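Local coordinates for protein pyridoxal kinase (PDB 3H74) that probably catalyses the ATP-dependent phosphorylation of pyridoxal to pyridoxal 5'-phosphate, as a kinase of the ribokinase clan, at residues 130-135 / 167-172; 140-145 / 176-181. One frame throughout, in Å; residues are numbered along the deposited sequence.

Contact 1 (130-135 / 167-172); sequences QLIQQA and QAQLKT
Gln169, third residue of a type I turn running from Gln167 to Leu170, passes the tip of Ile132, whose CD1 lies 4.0 Å from Gln169 OE1. A glutamine suits this edge because its amide can lie beside an apolar methyl while NE2 bonds to the carbonyl of Leu148.

Leu170, buried like Ile132, supplies the apolar part. CG stands anti to the carbonyl carbon (chi1 -56°), sending CD2 toward Ile132, where it meets CD1 at 4.0 Å and also lies 3.5 Å from Ile132 O. Both side chains continue onto Ile138 of strand 137-138.

At Lys171 the contact turns polar. Its single backbone N-H is shared between Gln133 O, a weak, bent bond (3.2 Å, 129° at the hydrogen), and a water 2.9 Å from Lys171 N. That water lies within hydrogen-bonding distance of Ile132 O and Ala135 O, which compete for its protons. The long aliphatic chain runs at about a right angle to the side chain of Gln134, with Lys171 CD 3.6 Å from Gln134 OE1. At its end Lys171 NZ makes a weak bond to Gln134 O (3.2 Å) and a salt bridge to Asp136. With an alanine in its place, Asp136 is likely to lose its ionic mate and the Gln134 carbonyl its weak ammonium donor.

The contact thus joins the two connections leading into the neighbouring parallel strands 137-138 and 175-176. Its chemistry implies a seam greasy on its inner side and ionic on its outer one, where carbonyls of 132-135 are met by a backbone N-H, a water and an ammonium group.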
loop_
_atom_site.group_PDB
_atom_site.type_symbol
_atom_site.label_atom_id
_atom_site.label_comp_id
_atom_site.label_asym_id
_atom_site.label_seq_id
_atom_site.Cartn_x
_atom_site.Cartn_y
_atom_site.Cartn_z
ATOM N N GLN A 130 9.545 12.747 -1.017
ATOM C CA GLN A 130 10.839 12.244 -1.504
ATOM C C GLN A 130 10.810 10.736 -1.836
ATOM O O GLN A 130 11.279 10.327 -2.811
ATOM C CB GLN A 130 11.952 12.501 -0.481
ATOM C CG GLN A 130 11.408 12.385 0.905
ATOM C CD GLN A 130 12.377 11.908 2.039
ATOM O OE1 GLN A 130 13.128 12.779 2.596
ATOM N NE2 GLN A 130 12.329 10.573 2.392
ATOM N N LEU A 131 10.204 9.975 -0.947
ATOM C CA LEU A 131 10.123 8.525 -1.108
ATOM C C LEU A 131 9.321 8.117 -2.357
ATOM O O LEU A 131 9.672 7.197 -2.966
ATOM C CB LEU A 131 9.507 7.893 0.162
ATOM C CG LEU A 131 9.251 6.385 0.134
ATOM C CD1 LEU A 131 10.568 5.633 -0.124
ATOM C CD2 LEU A 131 8.665 5.978 1.481
ATOM N N ILE A 132 8.267 8.849 -2.680
ATOM C CA ILE A 132 7.443 8.504 -3.842
ATOM C C ILE A 132 8.058 8.901 -5.185
ATOM O O ILE A 132 7.566 8.490 -6.230
ATOM C CB ILE A 132 6.006 9.093 -3.750
ATOM C CG1 ILE A 132 6.028 10.630 -3.818
ATOM C CG2 ILE A 132 5.270 8.531 -2.518
ATOM C CD1 ILE A 132 4.655 11.273 -3.892
ATOM N N GLN A 133 9.127 9.699 -5.153
ATOM C CA GLN A 133 9.638 10.352 -6.367
ATOM C C GLN A 133 10.062 9.395 -7.487
ATOM O O GLN A 133 9.966 9.746 -8.667
ATOM C CB GLN A 133 10.746 11.369 -6.035
ATOM C CG GLN A 133 12.114 10.778 -5.680
ATOM C CD GLN A 133 12.956 11.687 -4.777
ATOM O OE1 GLN A 133 12.595 12.836 -4.504
ATOM N NE2 GLN A 133 14.077 11.156 -4.294
ATOM N N GLN A 134 10.512 8.195 -7.134
ATOM C CA GLN A 134 10.898 7.218 -8.156
ATOM C C GLN A 134 9.945 6.020 -8.260
ATOM O O GLN A 134 10.220 5.056 -8.976
ATOM C CB GLN A 134 12.356 6.770 -7.972
ATOM C CG GLN A 134 13.380 7.874 -8.285
ATOM C CD GLN A 134 13.355 8.326 -9.745
ATOM O OE1 GLN A 134 13.465 7.511 -10.663
ATOM N NE2 GLN A 134 13.221 9.635 -9.960
ATOM N N ALA A 135 8.814 6.094 -7.561
ATOM C CA ALA A 135 7.825 5.019 -7.610
ATOM C C ALA A 135 7.188 4.939 -8.989
ATOM O O ALA A 135 6.954 5.967 -9.632
ATOM C CB ALA A 135 6.748 5.245 -6.566
ATOM N N GLN A 167 0.676 13.518 -10.213
ATOM C CA GLN A 167 1.543 12.725 -11.077
ATOM C C GLN A 167 2.808 13.463 -11.512
ATOM O O GLN A 167 3.827 12.835 -11.790
ATOM C CB GLN A 167 0.767 12.182 -12.271
ATOM C CG GLN A 167 1.415 10.992 -12.965
ATOM C CD GLN A 167 0.392 10.189 -13.674
ATOM O OE1 GLN A 167 -0.443 9.544 -13.040
ATOM N NE2 GLN A 167 0.425 10.227 -15.002
ATOM N N ALA A 168 2.752 14.788 -11.542
ATOM C CA ALA A 168 3.927 15.574 -11.917
ATOM C C ALA A 168 5.027 15.521 -10.848
ATOM O O ALA A 168 6.179 15.845 -11.131
ATOM C CB ALA A 168 3.536 17.002 -12.237
ATOM N N GLN A 169 4.660 15.094 -9.635
ATOM C CA GLN A 169 5.596 14.839 -8.528
ATOM C C GLN A 169 6.191 13.448 -8.584
ATOM O O GLN A 169 6.820 12.984 -7.621
ATOM C CB GLN A 169 4.859 14.870 -7.212
ATOM C CG GLN A 169 4.438 16.201 -6.704
ATOM C CD GLN A 169 3.961 16.084 -5.278
ATOM O OE1 GLN A 169 4.416 15.209 -4.532
ATOM N NE2 GLN A 169 3.039 16.947 -4.889
ATOM N N LEU A 170 5.917 12.755 -9.675
ATOM C CA LEU A 170 6.441 11.430 -9.885
ATOM C C LEU A 170 7.362 11.493 -11.091
ATOM O O LEU A 170 7.278 12.433 -11.900
ATOM C CB LEU A 170 5.289 10.443 -10.107
ATOM C CG LEU A 170 4.197 10.343 -9.021
ATOM C CD1 LEU A 170 3.111 9.351 -9.427
ATOM C CD2 LEU A 170 4.759 9.976 -7.633
ATOM N N LYS A 171 8.252 10.515 -11.204
ATOM C CA LYS A 171 9.105 10.386 -12.378
ATOM C C LYS A 171 8.255 10.238 -13.644
ATOM O O LYS A 171 7.060 9.924 -13.575
ATOM C CB LYS A 171 10.034 9.182 -12.230
ATOM C CG LYS A 171 9.307 7.847 -12.259
ATOM C CD LYS A 171 10.260 6.688 -12.152
ATOM C CE LYS A 171 9.503 5.386 -12.251
ATOM N NZ LYS A 171 10.410 4.230 -12.055
ATOM N N THR A 172 8.877 10.468 -14.796
ATOM C CA THR A 172 8.194 10.343 -16.076
ATOM C C THR A 172 7.652 8.919 -16.246
ATOM O O THR A 172 8.359 7.947 -15.990
ATOM C CB THR A 172 9.141 10.695 -17.251
ATOM O OG1 THR A 172 9.866 11.895 -16.942
ATOM C CG2 THR A 172 8.354 10.883 -18.545
HETATM O O HOH W 1 7.597 8.533 -9.148
#

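Contact 2 (140-145 / 176-181); sequences PNTTEA and AVITDV. With SO4 (sulfate ion), chain B.
Asp180 turns its CG between its own backbone N and carbonyl carbon (chi1 62°), while Thr142 sets OG1 beside its backbone N (chi1 -72°), and the carboxylate thus meets two donors of one residue. Thr142 OG1 donates to Asp180 OD1 at 2.7 Å, and Thr142 N gives an almost straight bond to Asp180 OD2 (3.1 Å, 172°); both arrive on syn sides, somewhat out of the carboxylate plane. An acid on the strand suits a place facing the start of helix 142-149, where the N-terminal end of the helix would probably favour its negative charge.

Asn141 is the N-cap: its OD1 accepts from Glu144 N at 2.8 Å, and Glu144 OE1 in turn accepts from Asn141 N, completing a capping box. Asn141 ND2 points a nearly linear N-H at a sulfate oxygen, O2 (2.9 Å), an ion probably from the crystallisation liquor. One residue before the cap, Pro140 O accepts from Thr179 N at 3.0 Å, and Ile178 CD1 packs on Ala145 CB, whose small methyl permits close approach.

Ala145 and Ile178 also face helix 159-167, Val177 pairs with Ile138 of strand 137-138, and Ile178 and Val181 pair with strand 186-192, placing the helix start where the chain leaves the main sheet for the three-stranded one.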
loop_
_atom_site.group_PDB
_atom_site.type_symbol
_atom_site.label_atom_id
_atom_site.label_comp_id
_atom_site.label_asym_id
_atom_site.label_seq_id
_atom_site.Cartn_x
_atom_site.Cartn_y
_atom_site.Cartn_z
ATOM N N PRO A 140 -2.304 6.584 -2.976
ATOM C CA PRO A 140 -2.900 7.413 -1.940
ATOM C C PRO A 140 -4.413 7.250 -1.876
ATOM O O PRO A 140 -5.062 7.002 -2.899
ATOM C CB PRO A 140 -2.573 8.835 -2.416
ATOM C CG PRO A 140 -2.487 8.702 -3.906
ATOM C CD PRO A 140 -1.774 7.404 -4.089
ATOM N N ASN A 141 -4.968 7.413 -0.685
ATOM C CA ASN A 141 -6.391 7.681 -0.563
ATOM C C ASN A 141 -6.624 9.180 -0.809
ATOM O O ASN A 141 -5.687 9.917 -1.146
ATOM C CB ASN A 141 -6.949 7.180 0.784
ATOM C CG ASN A 141 -6.348 7.896 1.981
ATOM O OD1 ASN A 141 -5.943 9.052 1.886
ATOM N ND2 ASN A 141 -6.301 7.218 3.128
ATOM N N THR A 142 -7.862 9.627 -0.644
ATOM C CA THR A 142 -8.238 10.997 -0.983
ATOM C C THR A 142 -7.592 12.016 -0.034
ATOM O O THR A 142 -7.232 13.120 -0.449
ATOM C CB THR A 142 -9.782 11.122 -1.049
ATOM O OG1 THR A 142 -10.251 10.459 -2.227
ATOM C CG2 THR A 142 -10.231 12.560 -1.105
ATOM N N THR A 143 -7.422 11.631 1.230
ATOM C CA THR A 143 -6.724 12.466 2.208
ATOM C C THR A 143 -5.250 12.627 1.828
ATOM O O THR A 143 -4.700 13.736 1.824
ATOM C CB THR A 143 -6.833 11.869 3.632
ATOM O OG1 THR A 143 -8.212 11.779 4.006
ATOM C CG2 THR A 143 -6.110 12.728 4.650
ATOM N N GLU A 144 -4.617 11.507 1.501
ATOM C CA GLU A 144 -3.206 11.485 1.150
ATOM C C GLU A 144 -2.922 12.218 -0.156
ATOM O O GLU A 144 -1.895 12.873 -0.290
ATOM C CB GLU A 144 -2.714 10.043 1.106
ATOM C CG GLU A 144 -2.666 9.450 2.505
ATOM C CD GLU A 144 -2.838 7.944 2.575
ATOM O OE1 GLU A 144 -3.126 7.293 1.544
ATOM O OE2 GLU A 144 -2.690 7.429 3.706
ATOM N N ALA A 145 -3.836 12.121 -1.115
ATOM C CA ALA A 145 -3.679 12.841 -2.384
ATOM C C ALA A 145 -3.554 14.347 -2.148
ATOM O O ALA A 145 -2.665 15.006 -2.697
ATOM C CB ALA A 145 -4.837 12.544 -3.306
ATOM N N ALA A 176 -0.138 7.937 -10.569
ATOM C CA ALA A 176 -0.816 8.224 -9.318
ATOM C C ALA A 176 -2.209 7.591 -9.376
ATOM O O ALA A 176 -2.984 7.844 -10.301
ATOM C CB ALA A 176 -0.913 9.724 -9.105
ATOM N N VAL A 177 -2.515 6.746 -8.401
ATOM C CA VAL A 177 -3.807 6.080 -8.338
ATOM C C VAL A 177 -4.467 6.398 -7.002
ATOM O O VAL A 177 -3.942 6.010 -5.954
ATOM C CB VAL A 177 -3.646 4.544 -8.477
ATOM C CG1 VAL A 177 -5.003 3.861 -8.438
ATOM C CG2 VAL A 177 -2.890 4.182 -9.740
ATOM N N ILE A 178 -5.598 7.099 -7.021
ATOM C CA ILE A 178 -6.352 7.351 -5.792
ATOM C C ILE A 178 -7.304 6.180 -5.563
ATOM O O ILE A 178 -8.035 5.805 -6.468
ATOM C CB ILE A 178 -7.104 8.709 -5.829
ATOM C CG1 ILE A 178 -6.101 9.851 -5.989
ATOM C CG2 ILE A 178 -7.933 8.895 -4.562
ATOM C CD1 ILE A 178 -6.736 11.227 -6.190
ATOM N N THR A 179 -7.298 5.611 -4.356
ATOM C CA THR A 179 -7.884 4.273 -4.125
ATOM C C THR A 179 -9.288 4.191 -3.497
ATOM O O THR A 179 -9.851 3.099 -3.383
ATOM C CB THR A 179 -6.937 3.407 -3.265
ATOM O OG1 THR A 179 -6.737 4.050 -2.004
ATOM C CG2 THR A 179 -5.589 3.199 -3.973
ATOM N N ASP A 180 -9.851 5.327 -3.105
ATOM C CA ASP A 180 -11.118 5.347 -2.362
ATOM C C ASP A 180 -12.154 6.237 -3.036
ATOM O O ASP A 180 -13.031 6.809 -2.374
ATOM C CB ASP A 180 -10.879 5.820 -0.921
ATOM C CG ASP A 180 -10.324 7.242 -0.848
ATOM O OD1 ASP A 180 -10.021 7.822 -1.910
ATOM O OD2 ASP A 180 -10.194 7.784 0.271
ATOM N N VAL A 181 -12.048 6.367 -4.349
ATOM C CA VAL A 181 -12.959 7.225 -5.085
ATOM C C VAL A 181 -14.325 6.555 -5.151
ATOM O O VAL A 181 -14.440 5.403 -5.570
ATOM C CB VAL A 181 -12.434 7.527 -6.505
ATOM C CG1 VAL A 181 -13.453 8.333 -7.302
ATOM C CG2 VAL A 181 -11.122 8.290 -6.437
HETATM S S SO4 B . -6.438 3.257 3.244
HETATM O O1 SO4 B . -5.011 3.574 3.202
HETATM O O2 SO4 B . -7.230 4.479 3.108
HETATM O O3 SO4 B . -6.781 2.299 2.194
HETATM O O4 SO4 B . -6.752 2.662 4.548
HETATM O O HOH W 2 -9.117 9.595 2.729
#

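In the fold
Contact 2 is the buried one, its centre about 11 Å from that of the chain, whereas contact 1, centred about 15 Å out, is only partly buried. Their segments alternate along the chain: contact 1 joins the segments leading into the adjacent parallel strands 137-138 and 175-176, and contact 2 those at and beyond the far ends of the same strands. They meet where Gln167 OE1 accepts a probable hydrogen bond from Ala176 N and Leu170 CD1 packs beside it. Toward the surface, contact 1 relies on a long lysine, weak bonds and water; contact 2 uses the short side chain of an aspartate and capping residues at a helix start.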